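Long-range contacts in inactive PncC family protein (Escherichia coli O157:H7, PDB 5KOL), which is of unknown function and, although a member of the CinA family, probably has no nicotinamide-nucleotide (NMN) amidohydrolase activity: residues 8-13 / 165-170; 16-21 / 159-164; 77-82 / 95-100. All coordinates share one frame; numbering follows the deposited sequence. Where two conformers were deposited one is given.

Contact 1. Residues 8-13 / 165-170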
loop_
_atom_site.group_PDB
_atom_site.type_symbol
_atom_site.label_atom_id
_atom_site.label_comp_id
_atom_site.label_asym_id
_atom_site.label_seq_id
_atom_site.Cartn_x
_atom_site.Cartn_y
_atom_site.Cartn_z
ATOM N N LYS A 8 11.231 -19.779 16.256
ATOM C CA LYS A 8 10.537 -19.276 17.435
ATOM C C LYS A 8 9.489 -18.273 16.979
ATOM O O LYS A 8 9.780 -17.407 16.150
ATOM C CB LYS A 8 11.497 -18.619 18.455
ATOM C CG LYS A 8 12.588 -19.533 18.994
ATOM C CD LYS A 8 13.603 -18.816 19.920
ATOM C CE LYS A 8 14.007 -19.724 21.079
ATOM N NZ LYS A 8 14.862 -19.039 22.126
ATOM N N ILE A 9 8.273 -18.411 17.499
ATOM C CA ILE A 9 7.247 -17.388 17.333
ATOM C C ILE A 9 7.609 -16.222 18.250
ATOM O O ILE A 9 7.568 -16.355 19.476
ATOM C CB ILE A 9 5.855 -17.938 17.655
ATOM C CG1 ILE A 9 5.485 -19.068 16.683
ATOM C CG2 ILE A 9 4.812 -16.828 17.594
ATOM C CD1 ILE A 9 5.278 -18.579 15.258
ATOM N N VAL A 10 7.977 -15.080 17.666
ATOM C CA VAL A 10 8.411 -13.962 18.492
ATOM C C VAL A 10 7.254 -13.499 19.366
ATOM O O VAL A 10 6.088 -13.496 18.947
ATOM C CB VAL A 10 8.955 -12.816 17.622
ATOM C CG1 VAL A 10 10.212 -13.258 16.897
ATOM C CG2 VAL A 10 7.917 -12.348 16.627
ATOM N N GLN A 11 7.569 -13.144 20.608
ATOM C CA GLN A 11 6.599 -12.577 21.539
ATOM C C GLN A 11 6.853 -11.075 21.602
ATOM O O GLN A 11 7.877 -10.639 22.136
ATOM C CB GLN A 11 6.726 -13.220 22.922
ATOM C CG GLN A 11 6.714 -14.749 22.924
ATOM C CD GLN A 11 5.313 -15.349 22.843
ATOM O OE1 GLN A 11 4.739 -15.490 21.757
ATOM N NE2 GLN A 11 4.763 -15.722 23.996
ATOM N N LEU A 12 5.938 -10.286 21.045
ATOM C CA LEU A 12 6.162 -8.850 20.939
ATOM C C LEU A 12 6.336 -8.218 22.317
ATOM O O LEU A 12 5.550 -8.467 23.237
ATOM C CB LEU A 12 5.003 -8.189 20.206
ATOM C CG LEU A 12 4.867 -8.474 18.706
ATOM C CD1 LEU A 12 3.507 -8.001 18.228
ATOM C CD2 LEU A 12 5.989 -7.788 17.915
ATOM N N ALA A 13 7.359 -7.390 22.445
ATOM C CA ALA A 13 7.633 -6.622 23.653
ATOM C C ALA A 13 7.374 -5.147 23.367
ATOM O O ALA A 13 7.370 -4.709 22.209
ATOM C CB ALA A 13 9.079 -6.831 24.109
ATOM N N LEU A 165 7.083 -7.673 10.974
ATOM C CA LEU A 165 8.439 -7.126 10.984
ATOM C C LEU A 165 9.337 -7.885 11.957
ATOM O O LEU A 165 10.458 -8.283 11.610
ATOM C CB LEU A 165 8.370 -5.640 11.370
ATOM C CG LEU A 165 7.606 -4.725 10.385
ATOM C CD1 LEU A 165 7.509 -3.323 10.942
ATOM C CD2 LEU A 165 8.298 -4.676 9.032
ATOM N N ALA A 166 8.874 -8.062 13.200
ATOM C CA ALA A 166 9.697 -8.707 14.220
ATOM C C ALA A 166 10.040 -10.142 13.840
ATOM O O ALA A 166 11.152 -10.622 14.113
ATOM C CB ALA A 166 8.978 -8.661 15.573
ATOM N N GLN A 167 9.089 -10.860 13.231
ATOM C CA GLN A 167 9.387 -12.239 12.856
ATOM C C GLN A 167 10.356 -12.302 11.680
ATOM O O GLN A 167 11.114 -13.266 11.567
ATOM C CB GLN A 167 8.102 -13.017 12.531
ATOM C CG GLN A 167 8.354 -14.530 12.287
ATOM C CD GLN A 167 8.658 -15.305 13.567
ATOM O OE1 GLN A 167 8.037 -15.079 14.622
ATOM N NE2 GLN A 167 9.619 -16.218 13.488
ATOM N N LEU A 168 10.347 -11.314 10.782
ATOM C CA LEU A 168 11.382 -11.314 9.757
ATOM C C LEU A 168 12.762 -11.165 10.391
ATOM O O LEU A 168 13.721 -11.822 9.979
ATOM C CB LEU A 168 11.111 -10.225 8.720
ATOM C CG LEU A 168 12.209 -10.148 7.651
ATOM C CD1 LEU A 168 12.372 -11.499 6.914
ATOM C CD2 LEU A 168 11.865 -9.068 6.653
ATOM N N LEU A 169 12.868 -10.320 11.419
ATOM C CA LEU A 169 14.112 -10.195 12.164
ATOM C C LEU A 169 14.552 -11.546 12.720
ATOM O O LEU A 169 15.723 -11.920 12.608
ATOM C CB LEU A 169 13.919 -9.171 13.286
ATOM C CG LEU A 169 13.936 -7.728 12.751
ATOM C CD1 LEU A 169 13.634 -6.704 13.840
ATOM C CD2 LEU A 169 15.320 -7.452 12.172
ATOM N N GLN A 170 13.618 -12.291 13.325
ATOM C CA GLN A 170 13.944 -13.611 13.859
ATOM C C GLN A 170 14.462 -14.524 12.757
ATOM O O GLN A 170 15.470 -15.214 12.925
ATOM C CB GLN A 170 12.714 -14.236 14.523
ATOM C CG GLN A 170 12.891 -15.714 14.916
ATOM C CD GLN A 170 13.952 -15.919 15.992
ATOM O OE1 GLN A 170 14.716 -16.899 15.978
ATOM N NE2 GLN A 170 14.005 -14.992 16.925
#
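Val10 and Gln167 meet twice, once through a backbone N-H and once through a side-chain methyl that lies on the amide oxygen. The Gln167 carboxamide grips the backbone on both sides of Ile9. Its NE2 donates to Lys8 O at 2.9 Å, with an N-H...O angle of 158°, and its OE1 accepts from Val10 N at 3.0 Å, nearly straight at 172°. Lys8 O lies almost exactly in the amide plane of Gln167, and Val10 N approaches in the carbonyl plane of OE1, so a single flat group serves an acceptor and a donor together. With CG anti to the backbone N (chi1 -173°) and the chain bent at the next bond, the amide swings out from helix 153-171 to reach the loop.

The isopropyl group of Val10 points at the helix. Its CG2 lies 3.4 Å from Gln167 OE1 and makes an apolar contact with Ala166 CB at 4.0 Å, while CG1 sits 3.6 Å from Gln170 CB. The Val10 and Gln170 side chains run past each other in opposite directions, and Gln170 CG lies 3.8 Å from Lys8 O. One turn earlier on the same helix, Phe163 also touches Val10 and Ile9, while Trp136 of strand 131-138 packs against Gln167.

The two hydrogen bonds of the carboxamide probably fix the rotation of the Gln167 head, and they satisfy polar backbone atoms of a segment that belongs to no regular helix or strand. The N-terminal loop is thus tied to the last helix by directed bonds as well as by apolar packing.

Contact 2. Residues 16-21 / 159-164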
loop_
_atom_site.group_PDB
_atom_site.type_symbol
_atom_site.label_atom_id
_atom_site.label_comp_id
_atom_site.label_asym_id
_atom_site.label_seq_id
_atom_site.Cartn_x
_atom_site.Cartn_y
_atom_site.Cartn_z
ATOM N N ASP A 16 9.533 -3.525 20.972
ATOM C CA ASP A 16 9.314 -3.813 19.551
ATOM C C ASP A 16 8.307 -2.834 18.940
ATOM O O ASP A 16 7.245 -3.209 18.444
ATOM C CB ASP A 16 8.848 -5.253 19.342
ATOM C CG ASP A 16 9.825 -6.268 19.885
ATOM O OD1 ASP A 16 9.403 -7.166 20.638
ATOM O OD2 ASP A 16 11.038 -6.130 19.616
ATOM N N THR A 17 8.657 -1.549 18.983
ATOM C CA THR A 17 7.853 -0.546 18.300
ATOM C C THR A 17 8.084 -0.626 16.788
ATOM O O THR A 17 9.084 -1.161 16.324
ATOM C CB THR A 17 8.199 0.860 18.807
ATOM O OG1 THR A 17 9.570 1.153 18.495
ATOM C CG2 THR A 17 8.024 0.945 20.327
ATOM N N ILE A 18 7.145 -0.067 16.013
ATOM C CA ILE A 18 7.377 0.043 14.571
ATOM C C ILE A 18 8.711 0.722 14.301
ATOM O O ILE A 18 9.480 0.302 13.434
ATOM C CB ILE A 18 6.224 0.806 13.889
ATOM C CG1 ILE A 18 4.946 -0.018 13.945
ATOM C CG2 ILE A 18 6.594 1.155 12.451
ATOM C CD1 ILE A 18 5.094 -1.312 13.229
ATOM N N GLU A 19 9.003 1.787 15.046
ATOM C CA GLU A 19 10.219 2.553 14.814
ATOM C C GLU A 19 11.461 1.698 15.040
ATOM O O GLU A 19 12.375 1.687 14.208
ATOM C CB GLU A 19 10.245 3.785 15.732
ATOM C CG GLU A 19 9.219 4.885 15.433
ATOM C CD GLU A 19 7.753 4.448 15.588
ATOM O OE1 GLU A 19 6.935 4.842 14.726
ATOM O OE2 GLU A 19 7.409 3.722 16.554
ATOM N N ASN A 20 11.525 0.995 16.182
ATOM C CA ASN A 20 12.716 0.214 16.520
ATOM C C ASN A 20 12.875 -0.983 15.593
ATOM O O ASN A 20 13.997 -1.340 15.222
ATOM C CB ASN A 20 12.661 -0.248 17.978
ATOM C CG ASN A 20 12.905 0.885 18.966
ATOM O OD1 ASN A 20 13.383 1.958 18.587
ATOM N ND2 ASN A 20 12.582 0.652 20.238
ATOM N N LEU A 21 11.764 -1.612 15.209
ATOM C CA LEU A 21 11.835 -2.774 14.324
ATOM C C LEU A 21 12.339 -2.385 12.939
ATOM O O LEU A 21 13.168 -3.089 12.355
ATOM C CB LEU A 21 10.451 -3.423 14.211
ATOM C CG LEU A 21 9.860 -4.033 15.483
ATOM C CD1 LEU A 21 8.380 -4.408 15.306
ATOM C CD2 LEU A 21 10.718 -5.241 15.880
ATOM N N LEU A 159 -0.880 -5.001 15.811
ATOM C CA LEU A 159 -0.031 -6.116 16.209
ATOM C C LEU A 159 0.455 -6.914 15.006
ATOM O O LEU A 159 1.601 -7.374 14.988
ATOM C CB LEU A 159 -0.765 -7.042 17.167
ATOM C CG LEU A 159 -0.980 -6.462 18.553
ATOM C CD1 LEU A 159 -2.249 -7.042 19.145
ATOM C CD2 LEU A 159 0.260 -6.734 19.413
ATOM N N ALA A 160 -0.408 -7.102 14.000
ATOM C CA ALA A 160 0.009 -7.848 12.811
ATOM C C ALA A 160 1.185 -7.173 12.122
ATOM O O ALA A 160 2.124 -7.849 11.677
ATOM C CB ALA A 160 -1.164 -7.993 11.829
ATOM N N VAL A 161 1.135 -5.845 11.983
ATOM C CA VAL A 161 2.239 -5.138 11.331
ATOM C C VAL A 161 3.524 -5.314 12.142
ATOM O O VAL A 161 4.575 -5.670 11.594
ATOM C CB VAL A 161 1.893 -3.651 11.100
ATOM C CG1 VAL A 161 3.114 -2.904 10.528
ATOM C CG2 VAL A 161 0.662 -3.473 10.143
ATOM N N ARG A 162 3.462 -5.091 13.464
ATOM C CA ARG A 162 4.661 -5.268 14.293
ATOM C C ARG A 162 5.168 -6.704 14.248
ATOM O O ARG A 162 6.380 -6.943 14.185
ATOM C CB ARG A 162 4.385 -4.871 15.751
ATOM C CG ARG A 162 4.302 -3.365 15.974
ATOM C CD ARG A 162 3.755 -3.024 17.381
ATOM N NE ARG A 162 4.625 -3.441 18.471
ATOM C CZ ARG A 162 4.177 -3.808 19.670
ATOM N NH1 ARG A 162 2.863 -3.843 19.909
ATOM N NH2 ARG A 162 5.036 -4.172 20.617
ATOM N N PHE A 163 4.258 -7.677 14.303
ATOM C CA PHE A 163 4.672 -9.079 14.281
ATOM C C PHE A 163 5.342 -9.444 12.954
ATOM O O PHE A 163 6.355 -10.148 12.929
ATOM C CB PHE A 163 3.462 -9.985 14.523
ATOM C CG PHE A 163 3.792 -11.439 14.449
ATOM C CD1 PHE A 163 4.336 -12.087 15.541
ATOM C CD2 PHE A 163 3.568 -12.165 13.279
ATOM C CE1 PHE A 163 4.664 -13.418 15.496
ATOM C CE2 PHE A 163 3.892 -13.510 13.223
ATOM C CZ PHE A 163 4.447 -14.138 14.324
ATOM N N ALA A 164 4.756 -9.001 11.837
ATOM C CA ALA A 164 5.323 -9.289 10.518
ATOM C C ALA A 164 6.783 -8.849 10.424
ATOM O O ALA A 164 7.635 -9.566 9.872
ATOM C CB ALA A 164 4.485 -8.589 9.440
#
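The start of helix 18-31 docks on helix 153-171 through Asp16, Ile18 and Leu21, all three of which meet Arg162. The principal polar link runs from Arg162 NE to Asp16 O, 2.6 Å long with an N-H...O angle of 163°. Asp16 O lies close to the guanidinium plane, at its edge, and NE reaches it from a position tilted 27° out of the carbonyl plane. A second, weak bond joins Arg162 NH2 to the same Asp16 O at 3.2 Å, and NH2 also makes a weak bond to Ala13 O. The bend of the arginine chain at chi3 (65°) turns the guanidinium toward the loop.

Just after this acceptor comes a helix N-cap: Thr17 OG1 accepts from Asn20 N at 3.0 Å, a capping bond at the first turn of helix 18-31. The Asp16 carboxylate plays a separate part, since its OD1 is hydrogen-bonded to Ala13 N and makes no salt bridge with Arg162.

Beyond the polar end, side-chain carbons carry the packing. Ile18 CD1 rests 3.5 Å from the aliphatic CG of Arg162 and 3.7 Å from Val161 CG1, its chain crossing both at a slant. Leu21, one turn further on, brings its CD1 methyl to 3.4 Å from the carbonyl oxygen Arg162 O and 4.0 Å from Arg162 CB. Ala50 of helix 46-52 touches both Ile18 and Val161, while Leu21 continues along helix 153-171 onto Leu165 and Leu169.

Contact 3. Residues 77-82 / 95-100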
loop_
_atom_site.group_PDB
_atom_site.type_symbol
_atom_site.label_atom_id
_atom_site.label_comp_id
_atom_site.label_asym_id
_atom_site.label_seq_id
_atom_site.Cartn_x
_atom_site.Cartn_y
_atom_site.Cartn_z
ATOM N N LEU A 77 -0.961 -10.708 -7.612
ATOM C CA LEU A 77 0.016 -11.568 -6.948
ATOM C C LEU A 77 -0.037 -13.005 -7.443
ATOM O O LEU A 77 0.612 -13.876 -6.860
ATOM C CB LEU A 77 -0.182 -11.530 -5.436
ATOM C CG LEU A 77 -0.049 -10.104 -4.891
ATOM C CD1 LEU A 77 -0.479 -10.059 -3.439
ATOM C CD2 LEU A 77 1.378 -9.591 -5.059
ATOM N N SER A 78 -0.809 -13.274 -8.493
ATOM C CA SER A 78 -0.866 -14.607 -9.094
ATOM C C SER A 78 -1.234 -15.674 -8.065
ATOM O O SER A 78 -0.784 -16.816 -8.160
ATOM C CB SER A 78 0.454 -14.961 -9.787
ATOM O OG SER A 78 0.358 -16.175 -10.524
ATOM N N VAL A 79 -2.031 -15.302 -7.060
ATOM C CA VAL A 79 -2.656 -16.295 -6.190
ATOM C C VAL A 79 -3.662 -17.085 -7.019
ATOM O O VAL A 79 -4.493 -16.504 -7.732
ATOM C CB VAL A 79 -3.350 -15.618 -5.000
ATOM C CG1 VAL A 79 -4.123 -16.653 -4.186
ATOM C CG2 VAL A 79 -2.334 -14.846 -4.118
ATOM N N SER A 80 -3.591 -18.412 -6.952
ATOM C CA SER A 80 -4.432 -19.226 -7.821
ATOM C C SER A 80 -5.863 -19.273 -7.295
ATOM O O SER A 80 -6.099 -19.353 -6.086
ATOM C CB SER A 80 -3.878 -20.647 -7.956
ATOM O OG SER A 80 -4.262 -21.451 -6.856
ATOM N N GLN A 81 -6.813 -19.212 -8.228
ATOM C CA GLN A 81 -8.227 -19.371 -7.904
ATOM C C GLN A 81 -8.491 -20.663 -7.142
ATOM O O GLN A 81 -9.288 -20.674 -6.202
ATOM C CB GLN A 81 -9.057 -19.343 -9.196
ATOM C CG GLN A 81 -10.555 -19.218 -8.992
ATOM C CD GLN A 81 -11.328 -19.399 -10.297
ATOM O OE1 GLN A 81 -11.285 -20.453 -10.912
ATOM N NE2 GLN A 81 -12.002 -18.353 -10.733
ATOM N N GLN A 82 -7.854 -21.767 -7.546
ATOM C CA GLN A 82 -8.041 -23.027 -6.830
ATOM C C GLN A 82 -7.653 -22.903 -5.357
ATOM O O GLN A 82 -8.358 -23.413 -4.477
ATOM C CB GLN A 82 -7.243 -24.140 -7.507
ATOM C CG GLN A 82 -7.655 -24.332 -8.981
ATOM C CD GLN A 82 -6.675 -23.724 -10.000
ATOM O OE1 GLN A 82 -6.461 -22.501 -10.047
ATOM N NE2 GLN A 82 -6.130 -24.580 -10.870
ATOM N N ALA A 95 -1.275 -16.980 1.909
ATOM C CA ALA A 95 -0.192 -16.131 2.405
ATOM C C ALA A 95 1.122 -16.453 1.690
ATOM O O ALA A 95 1.825 -15.553 1.213
ATOM C CB ALA A 95 -0.054 -16.327 3.925
ATOM N N ALA A 96 1.462 -17.746 1.599
ATOM C CA ALA A 96 2.677 -18.154 0.903
ATOM C C ALA A 96 2.678 -17.670 -0.546
ATOM O O ALA A 96 3.670 -17.098 -1.022
ATOM C CB ALA A 96 2.837 -19.679 0.978
ATOM N N GLU A 97 1.570 -17.877 -1.267
ATOM C CA GLU A 97 1.495 -17.381 -2.645
ATOM C C GLU A 97 1.596 -15.866 -2.722
ATOM O O GLU A 97 2.142 -15.335 -3.701
ATOM C CB GLU A 97 0.210 -17.835 -3.336
ATOM C CG GLU A 97 0.088 -19.323 -3.472
ATOM C CD GLU A 97 -1.196 -19.698 -4.159
ATOM O OE1 GLU A 97 -2.167 -19.901 -3.413
ATOM O OE2 GLU A 97 -1.224 -19.802 -5.403
ATOM N N MET A 98 1.035 -15.138 -1.746
ATOM C CA MET A 98 1.191 -13.689 -1.825
ATOM C C MET A 98 2.652 -13.298 -1.686
ATOM O O MET A 98 3.114 -12.367 -2.351
ATOM C CB MET A 98 0.362 -12.934 -0.779
ATOM C CG MET A 98 -1.144 -13.007 -0.958
ATOM S SD MET A 98 -2.096 -12.508 0.520
ATOM C CE MET A 98 -1.626 -10.754 0.619
ATOM N N ALA A 99 3.394 -14.006 -0.828
ATOM C CA ALA A 99 4.810 -13.707 -0.636
ATOM C C ALA A 99 5.625 -14.011 -1.895
ATOM O O ALA A 99 6.551 -13.267 -2.234
ATOM C CB ALA A 99 5.353 -14.492 0.557
ATOM N N THR A 100 5.320 -15.113 -2.592
ATOM C CA THR A 100 6.074 -15.393 -3.810
ATOM C C THR A 100 5.604 -14.536 -4.975
ATOM O O THR A 100 6.419 -14.174 -5.834
ATOM C CB THR A 100 5.990 -16.879 -4.192
ATOM O OG1 THR A 100 4.624 -17.264 -4.380
ATOM C CG2 THR A 100 6.617 -17.749 -3.112
HETATM O O HOH W 1 2.222 -16.181 -6.456
#
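Val79 lays its CG2 methyl against Met98, 3.8 Å from the CG of that residue, and Leu77 brings CD1 to 3.9 Å from the same Met98 CG. Both pairs cross at a slant, so the first part of the methionine chain is touched by two branched side chains from the connecting segment. Val79 also extends to Glu97: its CG1 lies 3.9 Å from Glu97 OE1, the two side chains crossing at about a right angle.

Glu97 carries the polar half of the contact. Its chain leaves helix 92-106 with CG anti to the carbonyl carbon (chi1 -62°) and then runs straight through chi2, which delivers the carboxylate to the start of helix 81-87. There Ser80 N donates to Glu97 OE2 at 3.2 Å, with an N-H...O angle of 164°, from a direction 41° out of the carboxylate plane. Glu97 OE1 is held by a hydrogen bond with Ser83 OG, so the two oxygens have separate partners in the same helical turn. Ser80 is itself the N-cap of helix 81-87, its side chain capping a backbone N just past Gln82. A carboxylate at this helix start is probably favoured by the helix dipole.

A water completes the link between the backbones, donating to Leu77 O at 2.8 Å and to Glu97 O at 2.9 Å. Leu77 O and Glu97 O lie 3.8 Å apart, two acceptors that cannot bond to each other directly, linked here by the water.

Met98 continues inward to Ala113 and Thr115 of strand 110-116, and Leu77 to Phe65 and Thr67 of strand 61-67. Helix 92-106, packed by Met98 on strands 110-116 and 61-67, with the lead-in to helix 81-87 laid against it, is consistent with one helical layer of an alpha/beta/alpha sandwich.

Overall arrangement
Contacts 1 and 2 share helix 153-171 and lie side by side, their centres 9 Å apart and their residues touching, as where Val10 CG2 meets Phe163 CE1 at 3.6 Å. Contact 3 lies on the opposite side of the chain's centre, about 23 Å from contact 1 and 24 Å from contact 2, centre to centre. Along the chain the pairings are concentric: 8-13 with 165-170 outermost, then 16-21 with 159-164, and 77-82 with 95-100 innermost. The five-stranded mixed sheet separates the two groups, and strand 131-138 is touched from both. The N-terminal and C-terminal parts therefore close one helical layer together, while contact 3 joins the lead-in of helix 81-87 to helix 92-106 within the other layer.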